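Local coordinates for beta-lactamase-like protein (Koribacter versatilis, PDB 6B9V) that is a metallo-beta-lactamase-fold diphosphatase of the PhnP family, holding manganese and zinc, that cleaves reactive photoproducts of FAD, at residues Ala5-Leu10 with Pro40-Gln45; Val44-Lys49 with Phe149-Ile154; Asp72-Thr77 with Val104-Asn109. One frame throughout, in Å; residues are numbered along the deposited sequence.

Contact 1 of 3, residues Ala5-Leu10 with Pro40-Gln45; sequences ATLTVL and PSVMVQ
Thr8 and Met43 lie side by side and point the same way from neighbouring antiparallel strands of the first sheet of the metallo-beta-lactamase fold. The Met43 methyl CE comes to 3.8 Å from Thr8 CB: CG sits between the backbone N and the carbonyl carbon (chi1 59°), and the chain runs extended along the threonine. At right angles to this methionine comes Leu10, whose CD2 rests 4.0 Å from Met43 CG, while its other methyl, CD1, turns to Ser41 OG. That hydroxyl has its polar partners at the end of strand 49-53 and just beyond it, the carbonyls of Ile53 and Asp54. Glu66 of helix 59-66 touches the Thr8, Leu10 and Met43 side chains. On the other face Leu7 meets Val42 at a slant, CD2 to CG1 at 4.0 Å.

Thr6 with Gln45 and Thr8 with Met43 are hydrogen-bonded pairs, and each bond lies in the plane of its accepting carbonyl. The last bond, Leu10 N to Ser41 O, is bent where the chain turns its corner at Leu10, with 139° at the hydrogen.

One water joins Thr8 OG1, at 2.9 Å, to Gln45 OE1 and the backbone O of Thr6 beside Met43, and Lys257 also bonds that hydroxyl. Chemically, backbone bonds join the strands, with water-linked polar groups on this face, whereas the Leu7, Val9, Val42 and Val44 face is apolar.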
loop_
_atom_site.group_PDB
_atom_site.type_symbol
_atom_site.label_atom_id
_atom_site.label_comp_id
_atom_site.label_asym_id
_atom_site.label_seq_id
_atom_site.Cartn_x
_atom_site.Cartn_y
_atom_site.Cartn_z
ATOM N N ALA A 5 28.633 5.945 1.075
ATOM C CA ALA A 5 27.211 5.836 1.321
ATOM C C ALA A 5 26.568 5.158 0.115
ATOM O O ALA A 5 27.110 5.224 -1.000
ATOM C CB ALA A 5 26.603 7.217 1.571
ATOM N N THR A 6 25.437 4.493 0.332
ATOM C CA THR A 6 24.707 3.880 -0.777
ATOM C C THR A 6 23.269 4.399 -0.849
ATOM O O THR A 6 22.561 4.408 0.150
ATOM C CB THR A 6 24.654 2.335 -0.652
ATOM O OG1 THR A 6 25.984 1.809 -0.553
ATOM C CG2 THR A 6 23.952 1.716 -1.877
ATOM N N LEU A 7 22.843 4.823 -2.029
ATOM C CA LEU A 7 21.450 5.172 -2.278
ATOM C C LEU A 7 20.762 4.027 -3.040
ATOM O O LEU A 7 21.280 3.550 -4.049
ATOM C CB LEU A 7 21.356 6.495 -3.068
ATOM C CG LEU A 7 19.926 7.019 -3.304
ATOM C CD1 LEU A 7 19.949 8.537 -3.396
ATOM C CD2 LEU A 7 19.316 6.427 -4.571
ATOM N N THR A 8 19.595 3.602 -2.567
ATOM C CA THR A 8 18.807 2.578 -3.255
ATOM C C THR A 8 17.449 3.129 -3.632
ATOM O O THR A 8 16.753 3.721 -2.798
ATOM C CB THR A 8 18.605 1.316 -2.375
ATOM O OG1 THR A 8 19.877 0.761 -2.057
ATOM C CG2 THR A 8 17.766 0.267 -3.099
ATOM N N VAL A 9 17.076 2.941 -4.894
ATOM C CA VAL A 9 15.760 3.329 -5.367
ATOM C C VAL A 9 14.730 2.270 -4.975
ATOM O O VAL A 9 14.780 1.136 -5.454
ATOM C CB VAL A 9 15.760 3.525 -6.891
ATOM C CG1 VAL A 9 14.375 3.911 -7.387
ATOM C CG2 VAL A 9 16.817 4.599 -7.285
ATOM N N LEU A 10 13.813 2.641 -4.091
ATOM C CA LEU A 10 12.731 1.741 -3.671
ATOM C C LEU A 10 11.564 1.791 -4.657
ATOM O O LEU A 10 10.890 0.784 -4.885
ATOM C CB LEU A 10 12.251 2.109 -2.261
ATOM C CG LEU A 10 13.355 2.117 -1.196
ATOM C CD1 LEU A 10 12.797 2.550 0.170
ATOM C CD2 LEU A 10 14.059 0.740 -1.068
ATOM N N PRO A 40 7.139 6.498 -5.443
ATOM C CA PRO A 40 8.513 7.033 -5.407
ATOM C C PRO A 40 9.155 7.229 -4.024
ATOM O O PRO A 40 8.589 7.901 -3.162
ATOM C CB PRO A 40 8.368 8.386 -6.139
ATOM C CG PRO A 40 6.968 8.836 -5.843
ATOM C CD PRO A 40 6.142 7.533 -5.807
ATOM N N SER A 41 10.350 6.652 -3.841
ATOM C CA SER A 41 11.044 6.635 -2.536
ATOM C C SER A 41 12.468 6.120 -2.703
ATOM O O SER A 41 12.715 5.272 -3.558
ATOM C CB SER A 41 10.293 5.747 -1.523
ATOM O OG SER A 41 11.017 5.593 -0.313
ATOM N N VAL A 42 13.403 6.631 -1.900
ATOM C CA VAL A 42 14.760 6.099 -1.889
ATOM C C VAL A 42 15.184 5.899 -0.438
ATOM O O VAL A 42 14.603 6.501 0.468
ATOM C CB VAL A 42 15.805 7.028 -2.585
ATOM C CG1 VAL A 42 15.472 7.211 -4.048
ATOM C CG2 VAL A 42 15.901 8.388 -1.889
ATOM N N MET A 43 16.180 5.040 -0.229
ATOM C CA MET A 43 16.840 4.988 1.069
ATOM C C MET A 43 18.334 5.232 0.929
ATOM O O MET A 43 18.919 5.013 -0.129
ATOM C CB MET A 43 16.582 3.647 1.761
ATOM C CG MET A 43 17.049 2.450 0.975
ATOM S SD MET A 43 16.914 0.956 1.999
ATOM C CE MET A 43 17.842 -0.241 1.048
ATOM N N VAL A 44 18.936 5.698 2.017
ATOM C CA VAL A 44 20.340 6.047 2.065
ATOM C C VAL A 44 20.979 5.296 3.215
ATOM O O VAL A 44 20.523 5.402 4.351
ATOM C CB VAL A 44 20.545 7.567 2.265
ATOM C CG1 VAL A 44 22.024 7.909 2.261
ATOM C CG2 VAL A 44 19.791 8.370 1.196
ATOM N N GLN A 45 22.026 4.536 2.929
ATOM C CA GLN A 45 22.694 3.746 3.955
ATOM C C GLN A 45 24.116 4.220 4.166
ATOM O O GLN A 45 24.857 4.437 3.203
ATOM C CB GLN A 45 22.690 2.262 3.586
ATOM C CG GLN A 45 21.336 1.641 3.721
ATOM C CD GLN A 45 21.252 0.294 3.060
ATOM O OE1 GLN A 45 21.513 0.167 1.870
ATOM N NE2 GLN A 45 20.902 -0.729 3.835
HETATM O O HOH W 1 20.738 2.240 0.239
#

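Contact 2 of 3, residues Val44-Lys49 with Phe149-Ile154; sequences VQYDGK and FGAKFI
Aromatic and aliphatic packing joins Tyr46 and Lys49 to Phe149, Ala151 and Phe153, with no direct hydrogen bond between the two segments. Tyr46 has CG between its backbone N and carbonyl carbon (chi1 58°), and its ring reaches across an axis separation of 11.2 Å, too wide for neighbouring strands of one sheet. Its OH comes to the edge of two phenylalanine rings, 3.8 Å from Phe149 CD2 and 3.7 Å from Phe153 CE1, and Ala151 CB lies 3.9 Å from Tyr46 CE1. The same hydroxyl hydrogen-bonds the carbonyl of Leu148.

A CH-pi contact forms the second group. The bend at chi2 (-65°) lays Lys49 CD over the Phe149 ring, 4.2 Å from its centroid and 19° off its normal. The bend at chi4 then turns NZ back to a weak bond with Asp47 O.

Polar linkage runs through one water, which donates to Asp47 OD2 at 2.6 Å and to Phe149 O at 2.9 Å. It ties the type I' hairpin turn of Tyr46 to Lys49 to the Phe149-Gly150 turn between strands 146-148 and 151-160.

The packing thus bridges the two sheets of the alpha-beta/beta-alpha sandwich: strand 41-46 belongs to one and strand 151-160 to the other. Leu262 of strand 257-263 touches Tyr46 and Ala151, Val51 of strand 49-53 touches Tyr46 and Phe153, and Phe170 stacks on Phe153.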
loop_
_atom_site.group_PDB
_atom_site.type_symbol
_atom_site.label_atom_id
_atom_site.label_comp_id
_atom_site.label_asym_id
_atom_site.label_seq_id
_atom_site.Cartn_x
_atom_site.Cartn_y
_atom_site.Cartn_z
ATOM N N VAL A 44 18.936 5.698 2.017
ATOM C CA VAL A 44 20.340 6.047 2.065
ATOM C C VAL A 44 20.979 5.296 3.215
ATOM O O VAL A 44 20.523 5.402 4.351
ATOM C CB VAL A 44 20.545 7.567 2.265
ATOM C CG1 VAL A 44 22.024 7.909 2.261
ATOM C CG2 VAL A 44 19.791 8.370 1.196
ATOM N N GLN A 45 22.026 4.536 2.929
ATOM C CA GLN A 45 22.694 3.746 3.955
ATOM C C GLN A 45 24.116 4.220 4.166
ATOM O O GLN A 45 24.857 4.437 3.203
ATOM C CB GLN A 45 22.690 2.262 3.586
ATOM C CG GLN A 45 21.336 1.641 3.721
ATOM C CD GLN A 45 21.252 0.294 3.060
ATOM O OE1 GLN A 45 21.513 0.167 1.870
ATOM N NE2 GLN A 45 20.902 -0.729 3.835
ATOM N N TYR A 46 24.491 4.388 5.430
ATOM C CA TYR A 46 25.847 4.834 5.749
ATOM C C TYR A 46 26.147 4.575 7.205
ATOM O O TYR A 46 25.291 4.801 8.058
ATOM C CB TYR A 46 26.032 6.325 5.442
ATOM C CG TYR A 46 25.072 7.229 6.181
ATOM C CD1 TYR A 46 25.413 7.790 7.404
ATOM C CD2 TYR A 46 23.816 7.519 5.650
ATOM C CE1 TYR A 46 24.535 8.616 8.081
ATOM C CE2 TYR A 46 22.928 8.346 6.319
ATOM C CZ TYR A 46 23.298 8.889 7.537
ATOM O OH TYR A 46 22.426 9.715 8.201
ATOM N N ASP A 47 27.354 4.089 7.474
ATOM C CA ASP A 47 27.846 3.877 8.835
ATOM C C ASP A 47 26.889 3.021 9.651
ATOM O O ASP A 47 26.692 3.263 10.842
ATOM C CB ASP A 47 28.081 5.227 9.522
ATOM C CG ASP A 47 28.983 5.124 10.746
ATOM O OD1 ASP A 47 29.891 4.266 10.754
ATOM O OD2 ASP A 47 28.785 5.906 11.701
ATOM N N GLY A 48 26.279 2.027 9.008
ATOM C CA GLY A 48 25.381 1.113 9.705
ATOM C C GLY A 48 23.988 1.670 9.945
ATOM O O GLY A 48 23.170 1.053 10.621
ATOM N N LYS A 49 23.719 2.844 9.375
ATOM C CA LYS A 49 22.440 3.532 9.519
ATOM C C LYS A 49 21.655 3.479 8.206
ATOM O O LYS A 49 22.241 3.346 7.120
ATOM C CB LYS A 49 22.646 5.006 9.934
ATOM C CG LYS A 49 23.445 5.226 11.202
ATOM C CD LYS A 49 22.724 4.685 12.428
ATOM C CE LYS A 49 23.515 4.981 13.698
ATOM N NZ LYS A 49 24.896 4.457 13.597
ATOM N N PHE A 149 22.843 11.320 12.432
ATOM C CA PHE A 149 23.925 10.383 12.710
ATOM C C PHE A 149 25.257 10.808 12.100
ATOM O O PHE A 149 25.979 9.992 11.541
ATOM C CB PHE A 149 23.519 8.995 12.220
ATOM C CG PHE A 149 22.106 8.649 12.559
ATOM C CD1 PHE A 149 21.757 8.307 13.855
ATOM C CD2 PHE A 149 21.115 8.700 11.592
ATOM C CE1 PHE A 149 20.449 8.007 14.175
ATOM C CE2 PHE A 149 19.811 8.399 11.907
ATOM C CZ PHE A 149 19.477 8.056 13.205
ATOM N N GLY A 150 25.575 12.094 12.211
ATOM C CA GLY A 150 26.833 12.610 11.704
ATOM C C GLY A 150 26.730 13.248 10.324
ATOM O O GLY A 150 27.602 14.010 9.927
ATOM N N ALA A 151 25.671 12.946 9.585
ATOM C CA ALA A 151 25.545 13.486 8.234
ATOM C C ALA A 151 24.586 14.670 8.215
ATOM O O ALA A 151 23.704 14.767 9.060
ATOM C CB ALA A 151 25.081 12.414 7.278
ATOM N N LYS A 152 24.763 15.579 7.264
ATOM C CA LYS A 152 23.815 16.680 7.126
ATOM C C LYS A 152 22.920 16.487 5.907
ATOM O O LYS A 152 23.402 16.306 4.791
ATOM C CB LYS A 152 24.545 18.021 7.053
ATOM C CG LYS A 152 25.237 18.390 8.354
ATOM C CD LYS A 152 25.482 19.886 8.476
ATOM C CE LYS A 152 26.363 20.394 7.348
ATOM N NZ LYS A 152 27.735 19.815 7.416
ATOM N N PHE A 153 21.610 16.499 6.143
ATOM C CA PHE A 153 20.617 16.491 5.080
ATOM C C PHE A 153 20.060 17.901 4.920
ATOM O O PHE A 153 19.355 18.403 5.789
ATOM C CB PHE A 153 19.491 15.499 5.391
ATOM C CG PHE A 153 19.846 14.068 5.109
ATOM C CD1 PHE A 153 20.788 13.407 5.877
ATOM C CD2 PHE A 153 19.212 13.374 4.089
ATOM C CE1 PHE A 153 21.107 12.075 5.615
ATOM C CE2 PHE A 153 19.532 12.049 3.820
ATOM C CZ PHE A 153 20.481 11.402 4.586
ATOM N N ILE A 154 20.387 18.544 3.812
ATOM C CA ILE A 154 20.030 19.943 3.594
ATOM C C ILE A 154 18.713 20.015 2.835
ATOM O O ILE A 154 18.615 19.482 1.741
ATOM C CB ILE A 154 21.132 20.674 2.797
ATOM C CG1 ILE A 154 22.501 20.411 3.437
ATOM C CG2 ILE A 154 20.841 22.167 2.717
ATOM C CD1 ILE A 154 23.660 20.678 2.514
HETATM O O HOH W 2 26.688 7.267 12.276
#

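Contact 3 of 3, residues Asp72-Thr77 with Val104-Asn109; sequences DAIVYT and VPLYAN
Ile74 O accepts the shortest direct polar bond between these strands, from Tyr107 N at 2.7 Å (C=O...N 164°). Leu106 CA adds a CA-H...O contact to this oxygen, which also lies at the in-plane edge of the Tyr107 ring, 3.6 Å from CD1. Two further bonds fix the parallel register: Ile74 N to Pro105 O at 3.0 Å and Tyr76 N to Tyr107 O at 2.9 Å.

Ile74 and Leu106 run side by side on one face, CD1 to CD2 at 3.6 Å, and Ile74 CD1 also meets Val104 CG1. CG1 anti to the carbonyl carbon and an extended chi2 (173°) carry CD1 to both partners. On the opposite face Val75 CG2 packs on Tyr107 CB, and Ala73 CB lies 4.1 Å from Tyr107 CE1. His139 of strand 136-140 stacks on the Tyr107 ring.

A water bridges the C-terminal ends of the pair, donating to Tyr76 O and accepting from Asn109 N. Tyr76 OH bonds Thr55, and its side chain lies about 5 Å from that of the manganese ligand His83. Ile74, Leu106 and the Tyr76 ring thus line one face, Val75 and the Tyr107 ring the other. Main-chain amides join the parallel strands of a beta-alpha-beta crossover, whose connection carries helices 81-84, 87-90 and 96-99 and, just after strand 73-75, the manganese ligands His78, His80, Asp82 and His83 of the metallo-beta-lactamase HxHxDH motif.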
loop_
_atom_site.group_PDB
_atom_site.type_symbol
_atom_site.label_atom_id
_atom_site.label_comp_id
_atom_site.label_asym_id
_atom_site.label_seq_id
_atom_site.Cartn_x
_atom_site.Cartn_y
_atom_site.Cartn_z
ATOM N N ASP A 72 16.466 4.013 10.794
ATOM C CA ASP A 72 16.994 4.929 11.797
ATOM C C ASP A 72 16.348 6.305 11.769
ATOM O O ASP A 72 16.278 6.984 12.791
ATOM C CB ASP A 72 18.510 5.031 11.648
ATOM C CG ASP A 72 19.189 3.691 11.909
ATOM O OD1 ASP A 72 19.359 3.336 13.100
ATOM O OD2 ASP A 72 19.497 2.973 10.929
ATOM N N ALA A 73 15.889 6.723 10.601
ATOM C CA ALA A 73 15.184 7.982 10.486
ATOM C C ALA A 73 14.367 7.973 9.203
ATOM O O ALA A 73 14.734 7.316 8.224
ATOM C CB ALA A 73 16.175 9.165 10.505
ATOM N N ILE A 74 13.241 8.683 9.225
ATOM C CA ILE A 74 12.427 8.882 8.034
ATOM C C ILE A 74 12.319 10.372 7.745
ATOM O O ILE A 74 12.040 11.176 8.642
ATOM C CB ILE A 74 11.016 8.274 8.200
ATOM C CG1 ILE A 74 11.130 6.773 8.491
ATOM C CG2 ILE A 74 10.148 8.565 6.953
ATOM C CD1 ILE A 74 9.833 6.091 8.832
ATOM N N VAL A 75 12.552 10.739 6.495
ATOM C CA VAL A 75 12.513 12.136 6.076
ATOM C C VAL A 75 11.457 12.308 4.981
ATOM O O VAL A 75 11.444 11.531 4.027
ATOM C CB VAL A 75 13.892 12.595 5.553
ATOM C CG1 VAL A 75 13.835 14.052 5.102
ATOM C CG2 VAL A 75 14.947 12.442 6.641
ATOM N N TYR A 76 10.581 13.306 5.111
ATOM C CA TYR A 76 9.526 13.523 4.120
ATOM C C TYR A 76 9.775 14.697 3.172
ATOM O O TYR A 76 10.180 15.781 3.607
ATOM C CB TYR A 76 8.179 13.739 4.822
ATOM C CG TYR A 76 7.624 12.444 5.380
ATOM C CD1 TYR A 76 7.882 12.066 6.691
ATOM C CD2 TYR A 76 6.869 11.595 4.586
ATOM C CE1 TYR A 76 7.388 10.866 7.209
ATOM C CE2 TYR A 76 6.379 10.398 5.082
ATOM C CZ TYR A 76 6.629 10.045 6.406
ATOM O OH TYR A 76 6.146 8.850 6.916
ATOM N N THR A 77 9.490 14.485 1.884
ATOM C CA THR A 77 9.491 15.592 0.916
ATOM C C THR A 77 8.209 16.443 1.025
ATOM O O THR A 77 8.269 17.683 1.002
ATOM C CB THR A 77 9.633 15.075 -0.538
ATOM O OG1 THR A 77 8.547 14.189 -0.837
ATOM C CG2 THR A 77 10.962 14.349 -0.735
ATOM N N VAL A 104 11.053 5.731 16.415
ATOM C CA VAL A 104 11.537 6.092 15.079
ATOM C C VAL A 104 11.271 7.581 14.830
ATOM O O VAL A 104 10.120 8.033 14.897
ATOM C CB VAL A 104 10.849 5.248 13.972
ATOM C CG1 VAL A 104 11.278 5.703 12.564
ATOM C CG2 VAL A 104 11.126 3.758 14.163
ATOM N N PRO A 105 12.330 8.357 14.558
ATOM C CA PRO A 105 12.103 9.780 14.301
ATOM C C PRO A 105 11.652 10.060 12.857
ATOM O O PRO A 105 12.232 9.540 11.907
ATOM C CB PRO A 105 13.470 10.405 14.588
ATOM C CG PRO A 105 14.448 9.323 14.245
ATOM C CD PRO A 105 13.759 7.999 14.508
ATOM N N LEU A 106 10.601 10.863 12.719
ATOM C CA LEU A 106 10.115 11.333 11.427
ATOM C C LEU A 106 10.446 12.804 11.268
ATOM O O LEU A 106 10.260 13.579 12.188
ATOM C CB LEU A 106 8.608 11.148 11.294
ATOM C CG LEU A 106 7.938 9.863 11.759
ATOM C CD1 LEU A 106 6.457 9.964 11.429
ATOM C CD2 LEU A 106 8.559 8.637 11.115
ATOM N N TYR A 107 10.915 13.199 10.099
ATOM C CA TYR A 107 11.270 14.592 9.879
ATOM C C TYR A 107 10.384 15.162 8.786
ATOM O O TYR A 107 10.325 14.605 7.695
ATOM C CB TYR A 107 12.754 14.710 9.513
ATOM C CG TYR A 107 13.661 14.377 10.674
ATOM C CD1 TYR A 107 13.990 13.058 10.974
ATOM C CD2 TYR A 107 14.173 15.382 11.487
ATOM C CE1 TYR A 107 14.816 12.752 12.060
ATOM C CE2 TYR A 107 14.994 15.086 12.568
ATOM C CZ TYR A 107 15.312 13.767 12.847
ATOM O OH TYR A 107 16.125 13.463 13.923
ATOM N N ALA A 108 9.695 16.259 9.073
ATOM C CA ALA A 108 8.817 16.842 8.059
ATOM C C ALA A 108 8.633 18.328 8.274
ATOM O O ALA A 108 8.771 18.818 9.402
ATOM C CB ALA A 108 7.449 16.131 8.062
ATOM N N ASN A 109 8.332 19.060 7.204
ATOM C CA ASN A 109 7.988 20.466 7.377
ATOM C C ASN A 109 6.586 20.570 7.969
ATOM O O ASN A 109 5.899 19.554 8.122
ATOM C CB ASN A 109 8.112 21.258 6.057
ATOM C CG ASN A 109 7.170 20.777 4.964
ATOM O OD1 ASN A 109 6.190 20.076 5.214
ATOM N ND2 ASN A 109 7.464 21.173 3.729
HETATM O O HOH W 3 8.252 17.662 4.665
#

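Overall arrangement
Contacts 1 and 3 join neighbouring strands within one sheet, and contact 2 ties that sheet to the second one. Contact 1 shares Val44 and Gln45 with contact 2, and Ala5 CB packs 4.0 Å from Tyr46 CB. Contact 3 is nested in the chain loop closed by contact 2; Phe149 CE2 lies 4.0 Å from Ala73 CB, and Lys49 CA lies 3.3 Å from Asp72 OD2. Contacts 1 and 3 do not touch, their nearest atoms being about 7 Å apart. Both approach the dimanganese site: a manganese ion lies about 10 Å from the Ser41 side chain and one about 11 Å from that of Tyr76. Contact 2 lies away from the metal sites.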